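Local coordinates for protein putative nucleotide sugar epimerase/ dehydratase (Bordetella bronchiseptica, PDB 2Q1S) that binds NADH in a Rossmann fold and probably acts as a nucleotide-sugar epimerase or dehydratase in the biosynthesis of the lipopolysaccharide O-antigen, at residues Ile217-Trp231 against Ile361-Tyr375. Residues are numbered along the deposited sequence; the frame is centred on the assembly and turned at random.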
ATOM      1  N   ILE A 217     -12.351 -24.230  -8.183  1.00 43.97           N
ATOM      2  CA  ILE A 217     -11.742 -25.551  -8.347  1.00 44.47           C
ATOM      3  C   ILE A 217     -10.602 -25.702  -7.344  1.00 44.39           C
ATOM      4  O   ILE A 217      -9.614 -24.967  -7.419  1.00 44.91           O
ATOM      5  CB  ILE A 217     -11.187 -25.716  -9.787  1.00 44.24           C
ATOM      6  CG1 ILE A 217     -12.313 -25.579 -10.820  1.00 44.96           C
ATOM      7  CG2 ILE A 217     -10.391 -27.062  -9.921  1.00 44.19           C
ATOM      8  CD1 ILE A 217     -11.860 -25.363 -12.309  1.00 45.56           C
ATOM      9  N   LEU A 218     -10.712 -26.679  -6.444  1.00 44.92           N
ATOM     10  CA  LEU A 218      -9.596 -26.968  -5.532  1.00 45.02           C
ATOM     11  C   LEU A 218      -8.338 -27.229  -6.353  1.00 44.88           C
ATOM     12  O   LEU A 218      -8.397 -27.948  -7.347  1.00 45.81           O
ATOM     13  CB  LEU A 218      -9.909 -28.179  -4.640  1.00 45.02           C
ATOM     14  CG  LEU A 218     -11.140 -28.045  -3.721  1.00 44.32           C
ATOM     15  CD1 LEU A 218     -11.402 -29.364  -3.000  1.00 45.07           C
ATOM     16  CD2 LEU A 218     -11.004 -26.926  -2.683  1.00 44.49           C
ATOM     17  N   GLY A 219      -7.213 -26.595  -5.971  1.00 45.39           N
ATOM     18  CA  GLY A 219      -5.943 -26.862  -6.677  1.00 46.01           C
ATOM     19  C   GLY A 219      -5.777 -26.034  -7.952  1.00 46.07           C
ATOM     20  O   GLY A 219      -4.787 -26.202  -8.659  1.00 45.34           O
ATOM     21  N   ALA A 220      -6.725 -25.158  -8.270  1.00 45.02           N
ATOM     22  CA  ALA A 220      -6.606 -24.350  -9.486  1.00 44.99           C
ATOM     23  C   ALA A 220      -5.282 -23.571  -9.537  1.00 44.60           C
ATOM     24  O   ALA A 220      -4.872 -22.955  -8.551  1.00 44.92           O
ATOM     25  CB  ALA A 220      -7.796 -23.420  -9.645  1.00 43.61           C
ATOM     26  N   GLY A 221      -4.613 -23.618 -10.686  1.00 43.14           N
ATOM     27  CA  GLY A 221      -3.412 -22.807 -10.941  1.00 43.78           C
ATOM     28  C   GLY A 221      -2.124 -23.423 -10.440  1.00 44.46           C
ATOM     29  O   GLY A 221      -2.042 -24.636 -10.258  1.00 45.46           O
ATOM     30  N   ARG A 222      -1.120 -22.580 -10.209  1.00 45.07           N
ATOM     31  CA  ARG A 222       0.222 -23.024  -9.811  1.00 45.39           C
ATOM     32  C   ARG A 222       0.290 -23.216  -8.305  1.00 44.76           C
ATOM     33  O   ARG A 222      -0.519 -22.617  -7.589  1.00 44.71           O
ATOM     34  CB  ARG A 222       1.258 -21.985 -10.241  1.00 46.25           C
ATOM     35  CG  ARG A 222       1.057 -21.563 -11.678  1.00 49.46           C
ATOM     36  CD  ARG A 222       2.135 -20.634 -12.218  1.00 54.70           C
ATOM     37  NE  ARG A 222       1.458 -19.681 -13.090  1.00 58.83           N
ATOM     38  CZ  ARG A 222       1.869 -18.446 -13.351  1.00 59.54           C
ATOM     39  NH1 ARG A 222       3.013 -17.990 -12.845  1.00 59.16           N
ATOM     40  NH2 ARG A 222       1.130 -17.680 -14.136  1.00 55.41           N
ATOM     41  N   TRP A 223       1.235 -24.036  -7.832  1.00 45.05           N
ATOM     42  CA  TRP A 223       1.546 -24.130  -6.412  1.00 44.73           C
ATOM     43  C   TRP A 223       1.954 -22.748  -5.869  1.00 45.48           C
ATOM     44  O   TRP A 223       2.913 -22.146  -6.332  1.00 46.52           O
ATOM     45  CB  TRP A 223       2.712 -25.096  -6.196  1.00 45.81           C
ATOM     46  CG  TRP A 223       3.090 -25.243  -4.784  1.00 47.07           C
ATOM     47  CD1 TRP A 223       4.235 -24.773  -4.171  1.00 48.58           C
ATOM     48  CD2 TRP A 223       2.341 -25.929  -3.773  1.00 48.69           C
ATOM     49  NE1 TRP A 223       4.243 -25.148  -2.843  1.00 49.85           N
ATOM     50  CE2 TRP A 223       3.107 -25.879  -2.576  1.00 50.18           C
ATOM     51  CE3 TRP A 223       1.117 -26.615  -3.768  1.00 48.29           C
ATOM     52  CZ2 TRP A 223       2.658 -26.451  -1.377  1.00 46.69           C
ATOM     53  CZ3 TRP A 223       0.676 -27.203  -2.576  1.00 47.93           C
ATOM     54  CH2 TRP A 223       1.439 -27.106  -1.394  1.00 47.90           C
ATOM     55  N   ARG A 224       1.226 -22.245  -4.884  1.00 44.88           N
ATOM     56  CA  ARG A 224       1.553 -20.938  -4.346  1.00 45.34           C
ATOM     57  C   ARG A 224       2.156 -21.041  -2.935  1.00 45.88           C
ATOM     58  O   ARG A 224       2.101 -20.063  -2.155  1.00 47.46           O
ATOM     59  CB  ARG A 224       0.332 -20.000  -4.446  1.00 45.46           C
ATOM     60  CG  ARG A 224      -0.009 -19.736  -5.912  1.00 45.66           C
ATOM     61  CD  ARG A 224      -1.270 -18.941  -6.130  1.00 45.40           C
ATOM     62  NE  ARG A 224      -2.455 -19.449  -5.433  1.00 44.38           N
ATOM     63  CZ  ARG A 224      -3.226 -20.456  -5.816  1.00 44.94           C
ATOM     64  NH1 ARG A 224      -2.897 -21.182  -6.878  1.00 44.96           N
ATOM     65  NH2 ARG A 224      -4.303 -20.755  -5.097  1.00 47.69           N
ATOM     66  N   GLY A 225       2.745 -22.191  -2.614  1.00 47.01           N
ATOM     67  CA  GLY A 225       3.536 -22.260  -1.406  1.00 47.18           C
ATOM     68  C   GLY A 225       3.030 -23.148  -0.288  1.00 47.01           C
ATOM     69  O   GLY A 225       3.819 -23.690   0.471  1.00 47.05           O
ATOM     70  N   THR A 226       1.703 -23.247  -0.153  1.00 46.98           N
ATOM     71  CA  THR A 226       1.100 -23.914   0.997  1.00 47.61           C
ATOM     72  C   THR A 226      -0.079 -24.789   0.563  1.00 46.76           C
ATOM     73  O   THR A 226      -0.592 -24.648  -0.564  1.00 46.92           O
ATOM     74  CB  THR A 226       0.598 -22.893   2.060  1.00 47.64           C
ATOM     75  OG1 THR A 226      -0.702 -22.432   1.694  1.00 50.01           O
ATOM     76  CG2 THR A 226       1.559 -21.677   2.206  1.00 49.13           C
ATOM     77  N   PRO A 227      -0.538 -25.675   1.460  1.00 47.11           N
ATOM     78  CA  PRO A 227      -1.672 -26.529   1.129  1.00 46.86           C
ATOM     79  C   PRO A 227      -2.974 -25.808   0.776  1.00 46.89           C
ATOM     80  O   PRO A 227      -3.845 -26.435   0.170  1.00 46.82           O
ATOM     81  CB  PRO A 227      -1.845 -27.385   2.387  1.00 48.20           C
ATOM     82  CG  PRO A 227      -0.480 -27.389   3.034  1.00 49.13           C
ATOM     83  CD  PRO A 227       0.036 -26.036   2.779  1.00 47.46           C
ATOM     84  N   ALA A 228      -3.092 -24.537   1.132  1.00 47.07           N
ATOM     85  CA  ALA A 228      -4.251 -23.756   0.752  1.00 46.63           C
ATOM     86  C   ALA A 228      -4.405 -23.560  -0.754  1.00 46.18           C
ATOM     87  O   ALA A 228      -5.485 -23.186  -1.196  1.00 48.20           O
ATOM     88  CB  ALA A 228      -4.236 -22.429   1.440  1.00 46.33           C
ATOM     89  N   THR A 229      -3.351 -23.848  -1.521  1.00 46.35           N
ATOM     90  CA  THR A 229      -3.449 -23.887  -2.979  1.00 46.29           C
ATOM     91  C   THR A 229      -4.471 -24.963  -3.372  1.00 46.17           C
ATOM     92  O   THR A 229      -5.292 -24.777  -4.277  1.00 46.11           O
ATOM     93  CB  THR A 229      -2.087 -24.214  -3.636  1.00 45.70           C
ATOM     94  OG1 THR A 229      -1.222 -23.068  -3.573  1.00 46.80           O
ATOM     95  CG2 THR A 229      -2.250 -24.625  -5.118  1.00 46.03           C
ATOM     96  N   VAL A 230      -4.419 -26.083  -2.660  1.00 46.34           N
ATOM     97  CA  VAL A 230      -5.410 -27.156  -2.870  1.00 45.97           C
ATOM     98  C   VAL A 230      -6.716 -26.830  -2.121  1.00 47.30           C
ATOM     99  O   VAL A 230      -7.748 -26.608  -2.745  1.00 47.26           O
ATOM    100  CB  VAL A 230      -4.854 -28.524  -2.486  1.00 47.46           C
ATOM    101  CG1 VAL A 230      -5.958 -29.573  -2.647  1.00 45.47           C
ATOM    102  CG2 VAL A 230      -3.679 -28.876  -3.406  1.00 47.21           C
ATOM    103  N   TRP A 231      -6.622 -26.739  -0.792  1.00 47.51           N
ATOM    104  CA  TRP A 231      -7.750 -26.514   0.105  1.00 48.14           C
ATOM    105  C   TRP A 231      -8.018 -25.026   0.212  1.00 49.02           C
ATOM    106  O   TRP A 231      -7.715 -24.386   1.218  1.00 49.32           O
ATOM    107  CB  TRP A 231      -7.439 -27.149   1.475  1.00 49.19           C
ATOM    108  CG  TRP A 231      -6.939 -28.576   1.335  1.00 49.55           C
ATOM    109  CD1 TRP A 231      -5.680 -29.058   1.599  1.00 49.63           C
ATOM    110  CD2 TRP A 231      -7.683 -29.679   0.804  1.00 49.05           C
ATOM    111  NE1 TRP A 231      -5.616 -30.420   1.302  1.00 51.69           N
ATOM    112  CE2 TRP A 231      -6.836 -30.825   0.822  1.00 50.18           C
ATOM    113  CE3 TRP A 231      -9.005 -29.824   0.357  1.00 49.95           C
ATOM    114  CZ2 TRP A 231      -7.268 -32.081   0.378  1.00 50.69           C
ATOM    115  CZ3 TRP A 231      -9.433 -31.067  -0.086  1.00 49.54           C
ATOM    116  CH2 TRP A 231      -8.565 -32.184  -0.067  1.00 49.19           C
ATOM    117  N   ILE A 361     -11.817 -32.075 -11.451  1.00 46.05           N
ATOM    118  CA  ILE A 361     -11.292 -31.411 -10.252  1.00 45.52           C
ATOM    119  C   ILE A 361     -10.202 -32.256  -9.596  1.00 45.77           C
ATOM    120  O   ILE A 361      -9.161 -31.723  -9.188  1.00 46.01           O
ATOM    121  CB  ILE A 361     -12.408 -31.069  -9.240  1.00 44.81           C
ATOM    122  CG1 ILE A 361     -13.390 -30.063  -9.858  1.00 44.79           C
ATOM    123  CG2 ILE A 361     -11.816 -30.496  -7.949  1.00 47.23           C
ATOM    124  CD1 ILE A 361     -14.671 -29.862  -9.064  1.00 45.45           C
ATOM    125  N   GLU A 362     -10.435 -33.568  -9.521  1.00 46.02           N
ATOM    126  CA  GLU A 362      -9.446 -34.474  -8.952  1.00 46.43           C
ATOM    127  C   GLU A 362      -8.108 -34.438  -9.687  1.00 46.08           C
ATOM    128  O   GLU A 362      -7.053 -34.455  -9.050  1.00 46.28           O
ATOM    129  CB  GLU A 362     -10.015 -35.894  -8.817  1.00 46.47           C
ATOM    130  CG  GLU A 362     -10.653 -36.036  -7.450  1.00 49.42           C
ATOM    131  CD  GLU A 362     -11.512 -37.254  -7.287  1.00 53.05           C
ATOM    132  OE1 GLU A 362     -11.944 -37.866  -8.303  1.00 53.81           O
ATOM    133  OE2 GLU A 362     -11.769 -37.584  -6.107  1.00 54.96           O
ATOM    134  N   GLN A 363      -8.159 -34.355 -11.012  1.00 46.26           N
ATOM    135  CA  GLN A 363      -6.952 -34.300 -11.843  1.00 46.58           C
ATOM    136  C   GLN A 363      -6.182 -32.992 -11.607  1.00 46.11           C
ATOM    137  O   GLN A 363      -4.945 -32.976 -11.580  1.00 45.95           O
ATOM    138  CB  GLN A 363      -7.317 -34.423 -13.323  1.00 46.48           C
ATOM    139  CG  GLN A 363      -6.153 -34.798 -14.241  1.00 48.79           C
ATOM    140  N   ILE A 364      -6.925 -31.901 -11.438  1.00 45.44           N
ATOM    141  CA  ILE A 364      -6.324 -30.604 -11.141  1.00 46.05           C
ATOM    142  C   ILE A 364      -5.621 -30.622  -9.775  1.00 46.53           C
ATOM    143  O   ILE A 364      -4.453 -30.227  -9.671  1.00 46.20           O
ATOM    144  CB  ILE A 364      -7.393 -29.497 -11.282  1.00 45.67           C
ATOM    145  CG1 ILE A 364      -7.748 -29.366 -12.774  1.00 47.43           C
ATOM    146  CG2 ILE A 364      -6.914 -28.175 -10.665  1.00 46.11           C
ATOM    147  CD1 ILE A 364      -9.033 -28.634 -13.094  1.00 47.22           C
ATOM    148  N   MET A 365      -6.322 -31.118  -8.751  1.00 47.32           N
ATOM    149  CA  MET A 365      -5.770 -31.264  -7.392  1.00 47.68           C
ATOM    150  C   MET A 365      -4.504 -32.098  -7.358  1.00 47.25           C
ATOM    151  O   MET A 365      -3.573 -31.776  -6.629  1.00 47.13           O
ATOM    152  CB  MET A 365      -6.791 -31.906  -6.455  1.00 47.65           C
ATOM    153  CG  MET A 365      -8.023 -31.037  -6.191  1.00 48.38           C
ATOM    154  SD  MET A 365      -9.340 -32.013  -5.396  1.00 49.96           S
ATOM    155  CE  MET A 365      -8.764 -32.108  -3.698  1.00 51.63           C
ATOM    156  N   ARG A 366      -4.475 -33.167  -8.148  1.00 45.68           N
ATOM    157  CA  ARG A 366      -3.353 -34.110  -8.120  1.00 46.38           C
ATOM    158  C   ARG A 366      -2.047 -33.522  -8.644  1.00 45.30           C
ATOM    159  O   ARG A 366      -0.970 -34.061  -8.391  1.00 44.97           O
ATOM    160  CB  ARG A 366      -3.721 -35.381  -8.883  1.00 46.34           C
ATOM    161  CG  ARG A 366      -4.507 -36.384  -8.041  1.00 51.17           C
ATOM    162  N   LYS A 367      -2.124 -32.387  -9.341  1.00 44.81           N
ATOM    163  CA  LYS A 367      -0.894 -31.818  -9.863  1.00 44.60           C
ATOM    164  C   LYS A 367      -0.003 -31.353  -8.707  1.00 44.19           C
ATOM    165  O   LYS A 367       1.204 -31.203  -8.876  1.00 42.95           O
ATOM    166  CB  LYS A 367      -1.165 -30.712 -10.886  1.00 45.30           C
ATOM    167  CG  LYS A 367      -1.537 -29.407 -10.299  1.00 47.07           C
ATOM    168  CD  LYS A 367      -1.623 -28.319 -11.367  1.00 51.05           C
ATOM    169  CE  LYS A 367      -2.968 -27.657 -11.349  1.00 49.09           C
ATOM    170  NZ  LYS A 367      -2.990 -26.462 -12.246  1.00 52.74           N
ATOM    171  N   HIS A 368      -0.619 -31.131  -7.541  1.00 44.20           N
ATOM    172  CA  HIS A 368       0.073 -30.657  -6.348  1.00 44.48           C
ATOM    173  C   HIS A 368       0.443 -31.746  -5.333  1.00 45.34           C
ATOM    174  O   HIS A 368       0.924 -31.427  -4.249  1.00 44.91           O
ATOM    175  CB  HIS A 368      -0.755 -29.580  -5.641  1.00 44.32           C
ATOM    176  CG  HIS A 368      -1.221 -28.482  -6.546  1.00 42.78           C
ATOM    177  ND1 HIS A 368      -0.363 -27.557  -7.107  1.00 42.37           N
ATOM    178  CD2 HIS A 368      -2.465 -28.137  -6.959  1.00 39.49           C
ATOM    179  CE1 HIS A 368      -1.059 -26.700  -7.838  1.00 39.13           C
ATOM    180  NE2 HIS A 368      -2.335 -27.047  -7.783  1.00 39.38           N
ATOM    181  N   ASP A 369       0.263 -33.023  -5.683  1.00 47.72           N
ATOM    182  CA  ASP A 369       0.543 -34.114  -4.742  1.00 49.45           C
ATOM    183  C   ASP A 369       1.952 -34.045  -4.131  1.00 51.08           C
ATOM    184  O   ASP A 369       2.111 -34.132  -2.908  1.00 49.86           O
ATOM    185  CB  ASP A 369       0.340 -35.468  -5.416  1.00 49.55           C
ATOM    186  CG  ASP A 369      -1.112 -35.923  -5.433  1.00 50.14           C
ATOM    187  OD1 ASP A 369      -1.984 -35.299  -4.787  1.00 51.86           O
ATOM    188  OD2 ASP A 369      -1.367 -36.953  -6.105  1.00 50.87           O
ATOM    189  N   SER A 370       2.954 -33.861  -4.989  1.00 53.78           N
ATOM    190  CA  SER A 370       4.357 -33.799  -4.578  1.00 57.90           C
ATOM    191  C   SER A 370       4.664 -32.601  -3.666  1.00 60.23           C
ATOM    192  O   SER A 370       5.350 -32.741  -2.654  1.00 60.13           O
ATOM    193  CB  SER A 370       5.252 -33.779  -5.820  1.00 57.37           C
ATOM    194  OG  SER A 370       6.599 -33.489  -5.487  1.00 59.15           O
ATOM    195  N   ALA A 371       4.147 -31.429  -4.035  1.00 64.89           N
ATOM    196  CA  ALA A 371       4.301 -30.209  -3.258  1.00 66.18           C
ATOM    197  C   ALA A 371       3.646 -30.394  -1.888  1.00 67.89           C
ATOM    198  O   ALA A 371       4.254 -30.062  -0.858  1.00 67.69           O
ATOM    199  CB  ALA A 371       3.688 -29.024  -3.995  1.00 65.80           C
ATOM    200  N   LEU A 372       2.424 -30.932  -1.895  1.00 69.20           N
ATOM    201  CA  LEU A 372       1.695 -31.275  -0.662  1.00 68.68           C
ATOM    202  C   LEU A 372       2.468 -32.200   0.264  1.00 68.03           C
ATOM    203  O   LEU A 372       2.409 -32.045   1.484  1.00 67.57           O
ATOM    204  CB  LEU A 372       0.354 -31.942  -0.983  1.00 69.33           C
ATOM    205  CG  LEU A 372      -0.946 -31.147  -1.169  1.00 67.95           C
ATOM    206  CD1 LEU A 372      -2.137 -32.086  -0.922  1.00 66.67           C
ATOM    207  CD2 LEU A 372      -1.055 -29.906  -0.252  1.00 65.55           C
ATOM    208  N   ALA A 373       3.168 -33.170  -0.326  1.00 67.01           N
ATOM    209  CA  ALA A 373       3.943 -34.153   0.437  1.00 66.76           C
ATOM    210  C   ALA A 373       5.183 -33.523   1.086  1.00 65.90           C
ATOM    211  O   ALA A 373       5.500 -33.807   2.245  1.00 65.71           O
ATOM    212  CB  ALA A 373       4.341 -35.339  -0.444  1.00 68.57           C
ATOM    213  N   THR A 374       5.853 -32.648   0.333  1.00 64.61           N
ATOM    214  CA  THR A 374       7.052 -31.936   0.795  1.00 62.62           C
ATOM    215  C   THR A 374       6.756 -30.853   1.858  1.00 60.52           C
ATOM    216  O   THR A 374       7.616 -30.537   2.684  1.00 59.87           O
ATOM    217  CB  THR A 374       7.794 -31.297  -0.410  1.00 62.97           C
ATOM    218  OG1 THR A 374       8.111 -32.320  -1.367  1.00 65.41           O
ATOM    219  CG2 THR A 374       9.095 -30.614   0.028  1.00 63.99           C
ATOM    220  N   TYR A 375       5.546 -30.298   1.842  1.00 57.54           N
ATOM    221  CA  TYR A 375       5.233 -29.122   2.678  1.00 55.11           C
ATOM    222  C   TYR A 375       5.521 -29.286   4.183  1.00 54.99           C
ATOM    223  O   TYR A 375       4.840 -30.044   4.880  1.00 54.56           O
ATOM    224  CB  TYR A 375       3.791 -28.623   2.470  1.00 53.24           C
ATOM    225  CG  TYR A 375       3.507 -27.338   3.239  1.00 50.22           C
ATOM    226  CD1 TYR A 375       4.019 -26.104   2.794  1.00 47.50           C
ATOM    227  CD2 TYR A 375       2.763 -27.352   4.416  1.00 48.13           C
ATOM    228  CE1 TYR A 375       3.794 -24.931   3.499  1.00 46.33           C
ATOM    229  CE2 TYR A 375       2.523 -26.170   5.125  1.00 47.71           C
ATOM    230  CZ  TYR A 375       3.046 -24.964   4.657  1.00 47.41           C
ATOM    231  OH  TYR A 375       2.814 -23.793   5.345  1.00 48.01           O
TER
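H368, buried at the kink between helices 358-366 and 369-374, donates one of the two hydrogen bonds that reach the loop 217-231. Its NE2 donates to G219 O at 2.7 Å, with the acceptor lying in the ring plane and an N-H...O angle of 156°. G221 O lies at the same edge of the imidazole. One ring face receives the methyl of T229 in a CH-pi contact, CG2 standing 3.7 Å from the ring centroid, while CG of K367 covers the opposite face, so the ring is sandwiched and its rotation restricted. K367 NZ in turn donates to G221 O at 2.9 Å, from above the carbonyl plane, and also forms a salt bridge with E70.

Further CH-pi contacts, in opposite senses, are made by A371 of helix 369-374 and by Y375 just after it. A371 presents its small CB over the centre of the W223 six-membered ring, 3.4 Å from the centroid; a methyl suits so close an approach of helix and indole. CG of W223 is anti to the backbone N (chi1 180°), which spreads the indole across the helix, and the backbone N of G225 and T226 lie above the rim of its other face. At the helix end the roles reverse: P227 CD sits over the face of Y375, 3.5 Å from its centroid.

Apolar packing fills the rest. M365 lies alongside L218, and its bent end (chi3 77°) carries CE to W231 CH2 at 3.6 Å. V230 sends CG1 to that same methyl and CG2 to CB of H368, while I217 CG2 meets I364 CG2 at 3.7 Å. G219 adopts a positive phi, which favours glycine, and its CA comes within 4.5 Å of M365 CA.

Loop carbonyls are thus held by a histidine and a lysine amid aromatic and aliphatic packing, which joins the C-terminal helices to a loop that passes close to the bound dinucleotide.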